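Local coordinates for protein aminofutalosine deaminase (Helicobacter pylori, PDB 7LKK) that deaminates aminofutalosine in the menaquinone pathway and holds an iron(III) ion beside the bound inhibitor methylthio-coformycin, at residues G20-F25 / A63-N68; S69-A74 / L387-F392; L272-Q277 / I297-S302; V325-L330 / L339-A344. All blocks are in the same frame, centred on the assembly; numbering follows the deposited sequence.

Contact 1: residues G20-F25 / A63-N68; sequences GASLVF and AQFFEN
F65 turns CG away from its own backbone N (chi1 -171°), a setting that lays its ring along the neighbouring strand, while S22, with OG beside its backbone N (chi1 -56°), points its hydroxyl at the chain of N68. The phenyl ring of F65 runs past G20 and A21: A21 CA sits over one face, offset toward the rim, and F65 CZ comes to 3.4 Å from A21 C. On the other side of the sheet F66 lies beside A21, with A21 CB 4.4 Å from F66 CB. G20 O lies in the plane of the F66 ring at its edge, 3.5 Å from F66 CD2.

Strands 17-21 and 62-66 run parallel here, at one margin of a four-stranded mixed sheet in which 62-66 is an outermost strand. G20 bonds to the other strand through both its N and its O: G20 N donates to Q64 O (2.9 Å), in the carbonyl plane, and G20 O accepts from F66 N (2.8 Å), a donor tilted 33° from the plane. The next bond, S22 N to F66 O, is weak at 3.4 Å. Both chains then turn a corner, at S22 and at E67-N68, and here a side chain takes over from the backbone: N68 N donates to S22 OG (2.8 Å). Beyond the corner L23 pairs with S69 and L71 of strand 69-80, and the ring of F65 also meets that of Y51.

Contact 2: residues S69-A74 / L387-F392; sequences SVLLPA and LSVFGF
The ring of F390 presents its edge to L72, whose CD2 lies 3.7 Å from F390 CD1 near the ring plane; the water that joins P73 O to S388 OG is also at the edge, in plane. F392, just past the strand, brings CE2 to 3.8 Å from V70 CG2 at an oblique angle. F390 meets the ring of F405 of helix 401-408 edge-to-face, and F392 also touches that side chain.

L72 carries CG between its backbone N and carbonyl carbon (chi1 83°), a crowded rotamer that places CD2 against both F390 and S388 CB. V70, L72, S388 and F390 share one face of the sheet. On the other, L71 CD1 fits against V389 CG2 (3.9 Å) and also reaches L387 CB, while S69 CB packs on V389 CG1. S69 OG is bonded outside the pair, to E67 O.

Four backbone bonds tie the strands, two in each hydrogen-bonded pair. V70 N donates to F390 O at 2.8 Å. In return F390 N donates to V70 O at 3.0 Å. L72 and S388 do the same, and S388 N to L72 O is the straightest of the four at 174°. The strand axes run antiparallel at 166°. Strand 69-73 comes early in the chain and 387-391 late, with over 300 residues between them, so this pairing closes the small beta domain built from both chain ends that accompanies the TIM barrel in many amidohydrolases.

Contact 3: residues L272-Q277 / I297-S302; sequences LFVHNQ and ITCPFS
H275, which lines the inhibitor pocket, meets C299: CE1 of the imidazole is 3.9 Å from C299 SG, which approaches the ring obliquely, while V274 CG1 lies over the centre of one ring face. H275 NE2 is hydrogen-bonded to O8 of the inhibitor, ND1 has a weak bond to N303, and the ring meets that of the iron ligand H221 with the planes about 15° apart. S302 OG, near CE1, is hydrogen-bonded to the iron ligand D328.

Behind this shell the backbone fixes the histidine. H275 N donates to I297 O (2.8 Å) nearly along the C=O axis, and I297 N donates to F273 O (2.8 Å, 165°). F273 O is gripped twice: N276 ND2 comes in above its carbonyl plane at 2.9 Å, on the opposite face from I297 N. A water bridges H275 O and T298 OG1. In I297, chi1 (-44°) turns CG1 toward L272, and I297 CD1 then reaches L272 CD2 (3.8 Å); I297 CB packs on V274 CG2 (4.0 Å).

Strands 269-275 and 294-298 are parallel neighbours of the barrel, joined in a beta-alpha-beta unit by helix 281-291. Strand 218-222 pairs with the far side of 269-275, strand 323-325 with 294-298, and C299 occupies the N-cap position of helix 300-305, whose F301 packs on L407 of the second subunit.

Contact 4: residues V325-L330 / L339-A344; sequences VATDGL and LDELRA. With MCF ((8R)-3-(5-S-methyl-5-thio-beta-D-ribofuranosyl)-3,6,7,8-tetrahydroimidazo[4,5-d][1,3]diazepin-8-ol), chain J.
E341 folds its side chain against the loop at A326 and T327: CG touches A326 O (3.4 Å), OE1 lies 3.7 Å from T327 CA, and CB meets T327 CG2 at 3.9 Å. With CG anti to the backbone N and a bend at chi2 (68°), the carboxylate swings alongside the loop. OE2 accepts from a water (2.6 Å) that also gives a weak bond to T327 O; F301 N bonds to OE2 as well, and N333 ND2 to OE1, so the buried carboxylate is held at both oxygens.

Helix 338-348 packs here against the loop that follows strand 323-325 of the TIM barrel and carries the iron ligand D328. At the end of the strand V325 CG1 packs on L342 CD2 (3.8 Å). T327 OG1 donates to D328 O (2.9 Å) on a lone pair and is also bonded to N77. D328 has OD2 3.2 Å from C8 of the inhibitor.

In the fold
Contacts 1 and 2 belong to the beta domain made from both chain ends, contacts 3 and 4 to the barrel with its iron site. Contact 1 is partly buried and lies farthest out, its centre about 27 Å from the centre of the chain; the other three are buried. Strand 23-25 links contacts 1 and 2, with F25 N probably bonded to L71 O. Backbone bonding dominates in both, parallel in one and antiparallel in the other. Contact 3 has two interstrand bonds and polar side chains serving the site, whereas contact 4 lacks direct hydrogen bonds across its segments. T298 O, probably bonded to A326 N, couples contacts 3 and 4; L339 packing on F390 connects contact 4 to contact 2.

Contact 1: residues G20-F25 / A63-N68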
loop_
_atom_site.group_PDB
_atom_site.type_symbol
_atom_site.label_atom_id
_atom_site.label_comp_id
_atom_site.label_asym_id
_atom_site.label_seq_id
_atom_site.Cartn_x
_atom_site.Cartn_y
_atom_site.Cartn_z
ATOM N N GLY A 20 -6.620 -21.307 21.691
ATOM C CA GLY A 20 -6.474 -20.014 22.311
ATOM C C GLY A 20 -5.240 -19.296 21.774
ATOM O O GLY A 20 -4.379 -19.903 21.139
ATOM N N ALA A 21 -5.192 -17.999 22.042
ATOM C CA ALA A 21 -4.072 -17.182 21.600
ATOM C C ALA A 21 -3.899 -16.021 22.567
ATOM O O ALA A 21 -4.802 -15.693 23.341
ATOM C CB ALA A 21 -4.275 -16.671 20.167
ATOM N N SER A 22 -2.717 -15.397 22.504
ATOM C CA SER A 22 -2.428 -14.264 23.378
ATOM C C SER A 22 -3.406 -13.121 23.152
ATOM O O SER A 22 -3.716 -12.373 24.086
ATOM C CB SER A 22 -0.994 -13.779 23.154
ATOM O OG SER A 22 -0.063 -14.828 23.349
ATOM N N LEU A 23 -3.888 -12.964 21.923
ATOM C CA LEU A 23 -4.852 -11.932 21.574
ATOM C C LEU A 23 -5.960 -12.570 20.753
ATOM O O LEU A 23 -5.683 -13.360 19.843
ATOM C CB LEU A 23 -4.190 -10.796 20.789
ATOM C CG LEU A 23 -3.136 -9.983 21.546
ATOM C CD1 LEU A 23 -2.220 -9.254 20.571
ATOM C CD2 LEU A 23 -3.804 -9.002 22.495
ATOM N N VAL A 24 -7.204 -12.239 21.080
ATOM C CA VAL A 24 -8.372 -12.718 20.352
ATOM C C VAL A 24 -9.190 -11.510 19.924
ATOM O O VAL A 24 -9.553 -10.674 20.759
ATOM C CB VAL A 24 -9.227 -13.678 21.201
ATOM C CG1 VAL A 24 -10.473 -14.099 20.433
ATOM C CG2 VAL A 24 -8.413 -14.892 21.612
ATOM N N PHE A 25 -9.469 -11.413 18.626
ATOM C CA PHE A 25 -10.317 -10.360 18.079
ATOM C C PHE A 25 -11.717 -10.936 17.907
ATOM O O PHE A 25 -11.933 -11.813 17.063
ATOM C CB PHE A 25 -9.776 -9.845 16.744
ATOM C CG PHE A 25 -8.420 -9.197 16.835
ATOM C CD1 PHE A 25 -7.873 -8.845 18.061
ATOM C CD2 PHE A 25 -7.695 -8.929 15.683
ATOM C CE1 PHE A 25 -6.628 -8.250 18.131
ATOM C CE2 PHE A 25 -6.453 -8.334 15.750
ATOM C CZ PHE A 25 -5.918 -7.993 16.974
ATOM N N ALA A 63 -6.662 -29.372 23.051
ATOM C CA ALA A 63 -6.433 -27.965 23.354
ATOM C C ALA A 63 -5.051 -27.514 22.911
ATOM O O ALA A 63 -4.041 -28.143 23.236
ATOM C CB ALA A 63 -6.615 -27.680 24.845
ATOM N N GLN A 64 -5.028 -26.403 22.167
ATOM C CA GLN A 64 -3.809 -25.736 21.715
ATOM C C GLN A 64 -3.860 -24.243 22.037
ATOM O O GLN A 64 -4.893 -23.595 21.846
ATOM C CB GLN A 64 -3.609 -25.910 20.206
ATOM C CG GLN A 64 -3.017 -27.245 19.822
ATOM C CD GLN A 64 -2.396 -27.223 18.444
ATOM O OE1 GLN A 64 -3.099 -27.183 17.435
ATOM N NE2 GLN A 64 -1.070 -27.243 18.395
ATOM N N PHE A 65 -2.741 -23.701 22.526
ATOM C CA PHE A 65 -2.581 -22.268 22.761
ATOM C C PHE A 65 -1.459 -21.748 21.875
ATOM O O PHE A 65 -0.396 -22.372 21.787
ATOM C CB PHE A 65 -2.266 -21.952 24.230
ATOM C CG PHE A 65 -2.302 -20.482 24.551
ATOM C CD1 PHE A 65 -3.503 -19.853 24.837
ATOM C CD2 PHE A 65 -1.138 -19.725 24.548
ATOM C CE1 PHE A 65 -3.545 -18.502 25.125
ATOM C CE2 PHE A 65 -1.173 -18.371 24.834
ATOM C CZ PHE A 65 -2.377 -17.759 25.124
ATOM N N PHE A 66 -1.693 -20.610 21.228
ATOM C CA PHE A 66 -0.737 -20.007 20.302
ATOM C C PHE A 66 -0.211 -18.717 20.927
ATOM O O PHE A 66 -0.861 -17.669 20.862
ATOM C CB PHE A 66 -1.382 -19.763 18.941
ATOM C CG PHE A 66 -1.747 -21.028 18.214
ATOM C CD1 PHE A 66 -0.849 -21.630 17.349
ATOM C CD2 PHE A 66 -2.986 -21.620 18.404
ATOM C CE1 PHE A 66 -1.180 -22.797 16.682
ATOM C CE2 PHE A 66 -3.322 -22.785 17.742
ATOM C CZ PHE A 66 -2.418 -23.375 16.879
ATOM N N GLU A 67 0.965 -18.806 21.541
ATOM C CA GLU A 67 1.602 -17.641 22.139
ATOM C C GLU A 67 2.005 -16.635 21.067
ATOM O O GLU A 67 2.375 -17.000 19.948
ATOM C CB GLU A 67 2.832 -18.072 22.938
ATOM C CG GLU A 67 3.212 -17.149 24.080
ATOM C CD GLU A 67 4.461 -17.618 24.805
ATOM O OE1 GLU A 67 5.111 -16.788 25.474
ATOM O OE2 GLU A 67 4.793 -18.819 24.703
ATOM N N ASN A 68 1.920 -15.350 21.424
ATOM C CA ASN A 68 2.309 -14.246 20.544
ATOM C C ASN A 68 1.570 -14.296 19.211
ATOM O O ASN A 68 2.112 -13.916 18.170
ATOM C CB ASN A 68 3.823 -14.222 20.321
ATOM C CG ASN A 68 4.586 -13.930 21.594
ATOM O OD1 ASN A 68 4.029 -13.381 22.546
ATOM N ND2 ASN A 68 5.859 -14.302 21.625
#

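Contact 2: residues S69-A74 / L387-F392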
loop_
_atom_site.group_PDB
_atom_site.type_symbol
_atom_site.label_atom_id
_atom_site.label_comp_id
_atom_site.label_asym_id
_atom_site.label_seq_id
_atom_site.Cartn_x
_atom_site.Cartn_y
_atom_site.Cartn_z
ATOM N N SER A 69 0.325 -14.759 19.238
ATOM C CA SER A 69 -0.470 -14.932 18.037
ATOM C C SER A 69 -1.809 -14.231 18.213
ATOM O O SER A 69 -2.187 -13.827 19.315
ATOM C CB SER A 69 -0.673 -16.418 17.719
ATOM O OG SER A 69 0.575 -17.081 17.616
ATOM N N VAL A 70 -2.524 -14.082 17.101
ATOM C CA VAL A 70 -3.840 -13.459 17.085
ATOM C C VAL A 70 -4.845 -14.474 16.565
ATOM O O VAL A 70 -4.651 -15.055 15.491
ATOM C CB VAL A 70 -3.857 -12.182 16.225
ATOM C CG1 VAL A 70 -5.285 -11.707 16.006
ATOM C CG2 VAL A 70 -3.021 -11.091 16.882
ATOM N N LEU A 71 -5.907 -14.689 17.335
ATOM C CA LEU A 71 -7.042 -15.506 16.929
ATOM C C LEU A 71 -8.190 -14.577 16.558
ATOM O O LEU A 71 -8.524 -13.666 17.322
ATOM C CB LEU A 71 -7.456 -16.456 18.057
ATOM C CG LEU A 71 -8.748 -17.260 17.905
ATOM C CD1 LEU A 71 -8.700 -18.125 16.662
ATOM C CD2 LEU A 71 -8.993 -18.112 19.145
ATOM N N LEU A 72 -8.783 -14.801 15.390
ATOM C CA LEU A 72 -9.821 -13.918 14.880
ATOM C C LEU A 72 -10.663 -14.704 13.883
ATOM O O LEU A 72 -10.276 -15.802 13.463
ATOM C CB LEU A 72 -9.214 -12.660 14.231
ATOM C CG LEU A 72 -8.722 -12.741 12.783
ATOM C CD1 LEU A 72 -8.648 -11.348 12.173
ATOM C CD2 LEU A 72 -7.367 -13.428 12.701
ATOM N N PRO A 73 -11.838 -14.194 13.515
ATOM C CA PRO A 73 -12.638 -14.885 12.497
ATOM C C PRO A 73 -11.924 -14.893 11.155
ATOM O O PRO A 73 -11.186 -13.966 10.816
ATOM C CB PRO A 73 -13.929 -14.060 12.433
ATOM C CG PRO A 73 -13.963 -13.285 13.694
ATOM C CD PRO A 73 -12.543 -13.021 14.059
ATOM N N ALA A 74 -12.154 -15.955 10.387
ATOM C CA ALA A 74 -11.722 -15.960 8.997
ATOM C C ALA A 74 -12.326 -14.769 8.261
ATOM O O ALA A 74 -13.437 -14.321 8.558
ATOM C CB ALA A 74 -12.121 -17.267 8.310
ATOM N N LEU A 387 -12.159 -19.805 11.564
ATOM C CA LEU A 387 -11.208 -19.171 12.466
ATOM C C LEU A 387 -9.814 -19.150 11.860
ATOM O O LEU A 387 -9.364 -20.138 11.270
ATOM C CB LEU A 387 -11.177 -19.899 13.818
ATOM C CG LEU A 387 -12.523 -19.973 14.545
ATOM C CD1 LEU A 387 -12.474 -20.962 15.701
ATOM C CD2 LEU A 387 -12.940 -18.593 15.032
ATOM N N SER A 388 -9.127 -18.022 12.033
ATOM C CA SER A 388 -7.750 -17.847 11.595
ATOM C C SER A 388 -6.850 -17.629 12.803
ATOM O O SER A 388 -7.254 -16.998 13.784
ATOM C CB SER A 388 -7.616 -16.655 10.641
ATOM O OG SER A 388 -8.282 -16.883 9.414
ATOM N N VAL A 389 -5.631 -18.158 12.726
ATOM C CA VAL A 389 -4.578 -17.886 13.699
ATOM C C VAL A 389 -3.365 -17.354 12.949
ATOM O O VAL A 389 -2.880 -17.997 12.009
ATOM C CB VAL A 389 -4.212 -19.142 14.512
ATOM C CG1 VAL A 389 -3.055 -18.846 15.457
ATOM C CG2 VAL A 389 -5.422 -19.657 15.281
ATOM N N PHE A 390 -2.883 -16.179 13.356
ATOM C CA PHE A 390 -1.697 -15.555 12.783
ATOM C C PHE A 390 -0.628 -15.445 13.861
ATOM O O PHE A 390 -0.886 -14.896 14.935
ATOM C CB PHE A 390 -2.010 -14.161 12.226
ATOM C CG PHE A 390 -2.815 -14.173 10.954
ATOM C CD1 PHE A 390 -4.193 -14.304 10.989
ATOM C CD2 PHE A 390 -2.190 -14.033 9.725
ATOM C CE1 PHE A 390 -4.935 -14.308 9.820
ATOM C CE2 PHE A 390 -2.924 -14.034 8.552
ATOM C CZ PHE A 390 -4.299 -14.172 8.600
ATOM N N GLY A 391 0.568 -15.945 13.568
ATOM C CA GLY A 391 1.661 -15.959 14.530
ATOM C C GLY A 391 2.621 -14.806 14.300
ATOM O O GLY A 391 2.888 -14.420 13.161
ATOM N N PHE A 392 3.141 -14.261 15.400
ATOM C CA PHE A 392 4.068 -13.142 15.361
ATOM C C PHE A 392 5.227 -13.407 16.313
ATOM O O PHE A 392 5.243 -14.397 17.050
ATOM C CB PHE A 392 3.365 -11.824 15.716
ATOM C CG PHE A 392 2.202 -11.499 14.819
ATOM C CD1 PHE A 392 2.411 -10.945 13.566
ATOM C CD2 PHE A 392 0.903 -11.754 15.225
ATOM C CE1 PHE A 392 1.346 -10.650 12.737
ATOM C CE2 PHE A 392 -0.168 -11.460 14.399
ATOM C CZ PHE A 392 0.055 -10.907 13.154
HETATM O O HOH W 1 -8.715 -14.037 9.340
#

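Contact 3: residues L272-Q277 / I297-S302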
loop_
_atom_site.group_PDB
_atom_site.type_symbol
_atom_site.label_atom_id
_atom_site.label_comp_id
_atom_site.label_asym_id
_atom_site.label_seq_id
_atom_site.Cartn_x
_atom_site.Cartn_y
_atom_site.Cartn_z
ATOM N N LEU A 272 -25.799 -5.603 -2.503
ATOM C CA LEU A 272 -24.473 -5.038 -2.298
ATOM C C LEU A 272 -24.209 -3.966 -3.349
ATOM O O LEU A 272 -24.366 -4.213 -4.550
ATOM C CB LEU A 272 -23.395 -6.122 -2.381
ATOM C CG LEU A 272 -23.156 -7.062 -1.196
ATOM C CD1 LEU A 272 -24.353 -7.968 -0.943
ATOM C CD2 LEU A 272 -21.906 -7.893 -1.438
ATOM N N PHE A 273 -23.816 -2.781 -2.895
ATOM C CA PHE A 273 -23.437 -1.677 -3.770
ATOM C C PHE A 273 -21.930 -1.488 -3.671
ATOM O O PHE A 273 -21.413 -1.181 -2.592
ATOM C CB PHE A 273 -24.169 -0.391 -3.388
ATOM C CG PHE A 273 -25.583 -0.333 -3.877
ATOM C CD1 PHE A 273 -26.594 -0.981 -3.188
ATOM C CD2 PHE A 273 -25.904 0.371 -5.026
ATOM C CE1 PHE A 273 -27.898 -0.929 -3.636
ATOM C CE2 PHE A 273 -27.209 0.426 -5.478
ATOM C CZ PHE A 273 -28.206 -0.225 -4.783
ATOM N N VAL A 274 -21.229 -1.686 -4.790
ATOM C CA VAL A 274 -19.771 -1.709 -4.824
ATOM C C VAL A 274 -19.247 -0.373 -5.335
ATOM O O VAL A 274 -19.827 0.224 -6.254
ATOM C CB VAL A 274 -19.264 -2.874 -5.696
ATOM C CG1 VAL A 274 -17.748 -2.981 -5.629
ATOM C CG2 VAL A 274 -19.915 -4.180 -5.264
ATOM N N HIS A 275 -18.146 0.091 -4.726
ATOM C CA HIS A 275 -17.383 1.287 -5.095
ATOM C C HIS A 275 -18.018 2.556 -4.529
ATOM O O HIS A 275 -17.669 2.974 -3.420
ATOM C CB HIS A 275 -17.206 1.371 -6.615
ATOM C CG HIS A 275 -16.532 0.171 -7.204
ATOM N ND1 HIS A 275 -15.299 -0.273 -6.775
ATOM C CD2 HIS A 275 -16.927 -0.691 -8.170
ATOM C CE1 HIS A 275 -14.958 -1.350 -7.460
ATOM N NE2 HIS A 275 -15.928 -1.625 -8.313
ATOM N N ASN A 276 -18.924 3.190 -5.276
ATOM C CA ASN A 276 -19.778 4.285 -4.810
ATOM C C ASN A 276 -19.051 5.602 -4.548
ATOM O O ASN A 276 -19.647 6.501 -3.938
ATOM C CB ASN A 276 -20.546 3.920 -3.530
ATOM C CG ASN A 276 -21.116 2.516 -3.559
ATOM O OD1 ASN A 276 -22.137 2.261 -4.197
ATOM N ND2 ASN A 276 -20.468 1.599 -2.845
ATOM N N GLN A 277 -17.797 5.765 -4.984
ATOM C CA GLN A 277 -17.051 6.963 -4.593
ATOM C C GLN A 277 -17.655 8.244 -5.153
ATOM O O GLN A 277 -17.415 9.321 -4.594
ATOM C CB GLN A 277 -15.590 6.884 -5.037
ATOM C CG GLN A 277 -14.928 5.544 -4.837
ATOM C CD GLN A 277 -15.005 4.698 -6.080
ATOM O OE1 GLN A 277 -16.026 4.069 -6.348
ATOM N NE2 GLN A 277 -13.935 4.698 -6.864
ATOM N N ILE A 297 -19.717 -1.848 -0.476
ATOM C CA ILE A 297 -18.453 -2.562 -0.616
ATOM C C ILE A 297 -17.433 -1.596 -1.199
ATOM O O ILE A 297 -17.712 -0.915 -2.194
ATOM C CB ILE A 297 -18.599 -3.809 -1.506
ATOM C CG1 ILE A 297 -19.867 -4.593 -1.145
ATOM C CG2 ILE A 297 -17.358 -4.687 -1.395
ATOM C CD1 ILE A 297 -19.846 -5.211 0.235
ATOM N N THR A 298 -16.259 -1.527 -0.582
ATOM C CA THR A 298 -15.211 -0.619 -1.021
ATOM C C THR A 298 -13.972 -1.403 -1.436
ATOM O O THR A 298 -13.588 -2.378 -0.781
ATOM C CB THR A 298 -14.872 0.408 0.073
ATOM O OG1 THR A 298 -13.972 1.391 -0.451
ATOM C CG2 THR A 298 -14.258 -0.261 1.301
ATOM N N CYS A 299 -13.362 -0.986 -2.545
ATOM C CA CYS A 299 -12.180 -1.641 -3.103
ATOM C C CYS A 299 -11.105 -0.582 -3.288
ATOM O O CYS A 299 -11.006 0.039 -4.358
ATOM C CB CYS A 299 -12.510 -2.345 -4.418
ATOM S SG CYS A 299 -13.921 -3.486 -4.331
ATOM N N PRO A 300 -10.269 -0.345 -2.269
ATOM C CA PRO A 300 -9.345 0.804 -2.326
ATOM C C PRO A 300 -8.342 0.758 -3.470
ATOM O O PRO A 300 -8.103 1.791 -4.109
ATOM C CB PRO A 300 -8.643 0.767 -0.956
ATOM C CG PRO A 300 -8.936 -0.575 -0.377
ATOM C CD PRO A 300 -10.243 -1.021 -0.959
ATOM N N PHE A 301 -7.723 -0.394 -3.739
ATOM C CA PHE A 301 -6.697 -0.429 -4.778
ATOM C C PHE A 301 -7.311 -0.282 -6.165
ATOM O O PHE A 301 -6.779 0.448 -7.011
ATOM C CB PHE A 301 -5.881 -1.719 -4.683
ATOM C CG PHE A 301 -4.459 -1.569 -5.152
ATOM C CD1 PHE A 301 -4.139 -1.706 -6.493
ATOM C CD2 PHE A 301 -3.445 -1.284 -4.253
ATOM C CE1 PHE A 301 -2.833 -1.566 -6.929
ATOM C CE2 PHE A 301 -2.135 -1.141 -4.682
ATOM C CZ PHE A 301 -1.828 -1.282 -6.021
ATOM N N SER A 302 -8.433 -0.959 -6.414
ATOM C CA SER A 302 -9.125 -0.803 -7.689
ATOM C C SER A 302 -9.564 0.639 -7.910
ATOM O O SER A 302 -9.419 1.177 -9.014
ATOM C CB SER A 302 -10.325 -1.748 -7.749
ATOM O OG SER A 302 -11.148 -1.454 -8.863
HETATM O O HOH W 2 -15.122 2.063 -2.873
#

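Contact 4: residues V325-L330 / L339-A344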
loop_
_atom_site.group_PDB
_atom_site.type_symbol
_atom_site.label_atom_id
_atom_site.label_comp_id
_atom_site.label_asym_id
_atom_site.label_seq_id
_atom_site.Cartn_x
_atom_site.Cartn_y
_atom_site.Cartn_z
ATOM N N VAL A 325 -14.661 -4.275 3.059
ATOM C CA VAL A 325 -13.475 -4.080 2.229
ATOM C C VAL A 325 -13.227 -5.340 1.413
ATOM O O VAL A 325 -13.171 -6.445 1.967
ATOM C CB VAL A 325 -12.246 -3.730 3.086
ATOM C CG1 VAL A 325 -11.037 -3.463 2.192
ATOM C CG2 VAL A 325 -12.543 -2.527 3.966
ATOM N N ALA A 326 -13.068 -5.176 0.100
ATOM C CA ALA A 326 -12.878 -6.292 -0.817
ATOM C C ALA A 326 -11.741 -5.990 -1.785
ATOM O O ALA A 326 -11.387 -4.834 -2.027
ATOM C CB ALA A 326 -14.161 -6.603 -1.602
ATOM N N THR A 327 -11.176 -7.060 -2.347
ATOM C CA THR A 327 -10.003 -6.955 -3.209
ATOM C C THR A 327 -10.345 -6.611 -4.650
ATOM O O THR A 327 -9.454 -6.172 -5.388
ATOM C CB THR A 327 -9.221 -8.271 -3.205
ATOM O OG1 THR A 327 -10.059 -9.327 -3.699
ATOM C CG2 THR A 327 -8.757 -8.618 -1.800
ATOM N N ASP A 328 -11.596 -6.817 -5.068
ATOM C CA ASP A 328 -11.951 -6.848 -6.484
ATOM C C ASP A 328 -11.164 -7.968 -7.153
ATOM O O ASP A 328 -10.689 -8.887 -6.475
ATOM C CB ASP A 328 -11.691 -5.495 -7.162
ATOM C CG ASP A 328 -12.836 -5.057 -8.058
ATOM O OD1 ASP A 328 -13.687 -5.905 -8.391
ATOM O OD2 ASP A 328 -12.881 -3.866 -8.434
ATOM N N GLY A 329 -11.015 -7.916 -8.472
ATOM C CA GLY A 329 -10.244 -8.905 -9.190
ATOM C C GLY A 329 -8.872 -8.382 -9.587
ATOM O O GLY A 329 -8.561 -7.201 -9.458
ATOM N N LEU A 330 -8.039 -9.306 -10.076
ATOM C CA LEU A 330 -6.751 -8.921 -10.639
ATOM C C LEU A 330 -6.901 -8.121 -11.926
ATOM O O LEU A 330 -5.899 -7.626 -12.450
ATOM C CB LEU A 330 -5.888 -10.161 -10.885
ATOM C CG LEU A 330 -5.370 -10.855 -9.623
ATOM C CD1 LEU A 330 -4.556 -12.095 -9.968
ATOM C CD2 LEU A 330 -4.548 -9.890 -8.778
ATOM N N LEU A 339 -5.275 -9.073 3.179
ATOM C CA LEU A 339 -4.404 -8.314 4.072
ATOM C C LEU A 339 -3.690 -7.192 3.325
ATOM O O LEU A 339 -3.539 -6.085 3.857
ATOM C CB LEU A 339 -3.397 -9.251 4.737
ATOM C CG LEU A 339 -3.999 -10.248 5.732
ATOM C CD1 LEU A 339 -3.015 -11.360 6.054
ATOM C CD2 LEU A 339 -4.437 -9.537 6.999
ATOM N N ASP A 340 -3.247 -7.459 2.094
ATOM C CA ASP A 340 -2.691 -6.396 1.263
ATOM C C ASP A 340 -3.728 -5.314 0.995
ATOM O O ASP A 340 -3.418 -4.118 1.042
ATOM C CB ASP A 340 -2.173 -6.969 -0.058
ATOM C CG ASP A 340 -0.898 -7.776 0.109
ATOM O OD1 ASP A 340 -0.331 -7.782 1.219
ATOM O OD2 ASP A 340 -0.463 -8.408 -0.878
ATOM N N GLU A 341 -4.972 -5.720 0.719
ATOM C CA GLU A 341 -6.035 -4.753 0.462
ATOM C C GLU A 341 -6.316 -3.902 1.692
ATOM O O GLU A 341 -6.590 -2.701 1.577
ATOM C CB GLU A 341 -7.306 -5.477 0.017
ATOM C CG GLU A 341 -8.321 -4.585 -0.676
ATOM C CD GLU A 341 -7.839 -4.100 -2.027
ATOM O OE1 GLU A 341 -7.015 -4.800 -2.653
ATOM O OE2 GLU A 341 -8.280 -3.017 -2.464
ATOM N N LEU A 342 -6.260 -4.508 2.880
ATOM C CA LEU A 342 -6.517 -3.758 4.104
ATOM C C LEU A 342 -5.422 -2.731 4.367
ATOM O O LEU A 342 -5.706 -1.621 4.829
ATOM C CB LEU A 342 -6.658 -4.718 5.285
ATOM C CG LEU A 342 -7.885 -5.633 5.204
ATOM C CD1 LEU A 342 -7.902 -6.637 6.351
ATOM C CD2 LEU A 342 -9.166 -4.809 5.176
ATOM N N ARG A 343 -4.168 -3.077 4.072
ATOM C CA ARG A 343 -3.091 -2.102 4.210
ATOM C C ARG A 343 -3.233 -0.976 3.192
ATOM O O ARG A 343 -2.966 0.189 3.508
ATOM C CB ARG A 343 -1.733 -2.789 4.074
ATOM C CG ARG A 343 -1.314 -3.559 5.320
ATOM C CD ARG A 343 0.073 -4.153 5.169
ATOM N NE ARG A 343 0.075 -5.344 4.325
ATOM C CZ ARG A 343 -0.154 -6.576 4.768
ATOM N NH1 ARG A 343 -0.409 -6.788 6.054
ATOM N NH2 ARG A 343 -0.130 -7.599 3.923
ATOM N N ALA A 344 -3.653 -1.301 1.965
ATOM C CA ALA A 344 -3.954 -0.250 1.001
ATOM C C ALA A 344 -5.084 0.634 1.509
ATOM O O ALA A 344 -5.056 1.858 1.337
ATOM C CB ALA A 344 -4.316 -0.859 -0.356
HETATM O O8 MCF J . -15.607 -4.037 -10.431
HETATM C C8 MCF J . -14.437 -3.958 -11.203
HETATM C C7 MCF J . -14.291 -2.617 -11.915
HETATM N N6 MCF J . -15.583 -2.075 -12.257
HETATM C C5 MCF J . -16.544 -2.908 -12.944
HETATM N N4 MCF J . -16.351 -4.301 -13.331
HETATM C C10 MCF J . -15.223 -5.259 -13.216
HETATM C C9 MCF J . -14.299 -5.131 -12.196
HETATM N N1 MCF J . -13.419 -6.113 -12.329
HETATM C C2 MCF J . -13.752 -6.868 -13.375
HETATM N N3 MCF J . -14.861 -6.346 -13.906
HETATM C C1S MCF J . -15.530 -6.920 -15.115
HETATM C C2S MCF J . -17.072 -6.979 -15.010
HETATM O O2S MCF J . -17.467 -8.106 -14.353
HETATM O O4S MCF J . -15.317 -6.169 -16.129
HETATM C C4S MCF J . -16.559 -6.418 -17.139
HETATM C C3S MCF J . -17.491 -7.038 -16.474
HETATM O O3S MCF J . -17.555 -8.475 -16.926
HETATM C C5S MCF J . -17.069 -5.080 -17.647
HETATM S S5S MCF J . -17.757 -5.285 -19.315
HETATM C C6S MCF J . -18.854 -3.886 -19.684
HETATM O O HOH W 3 -9.380 -3.104 -4.815
#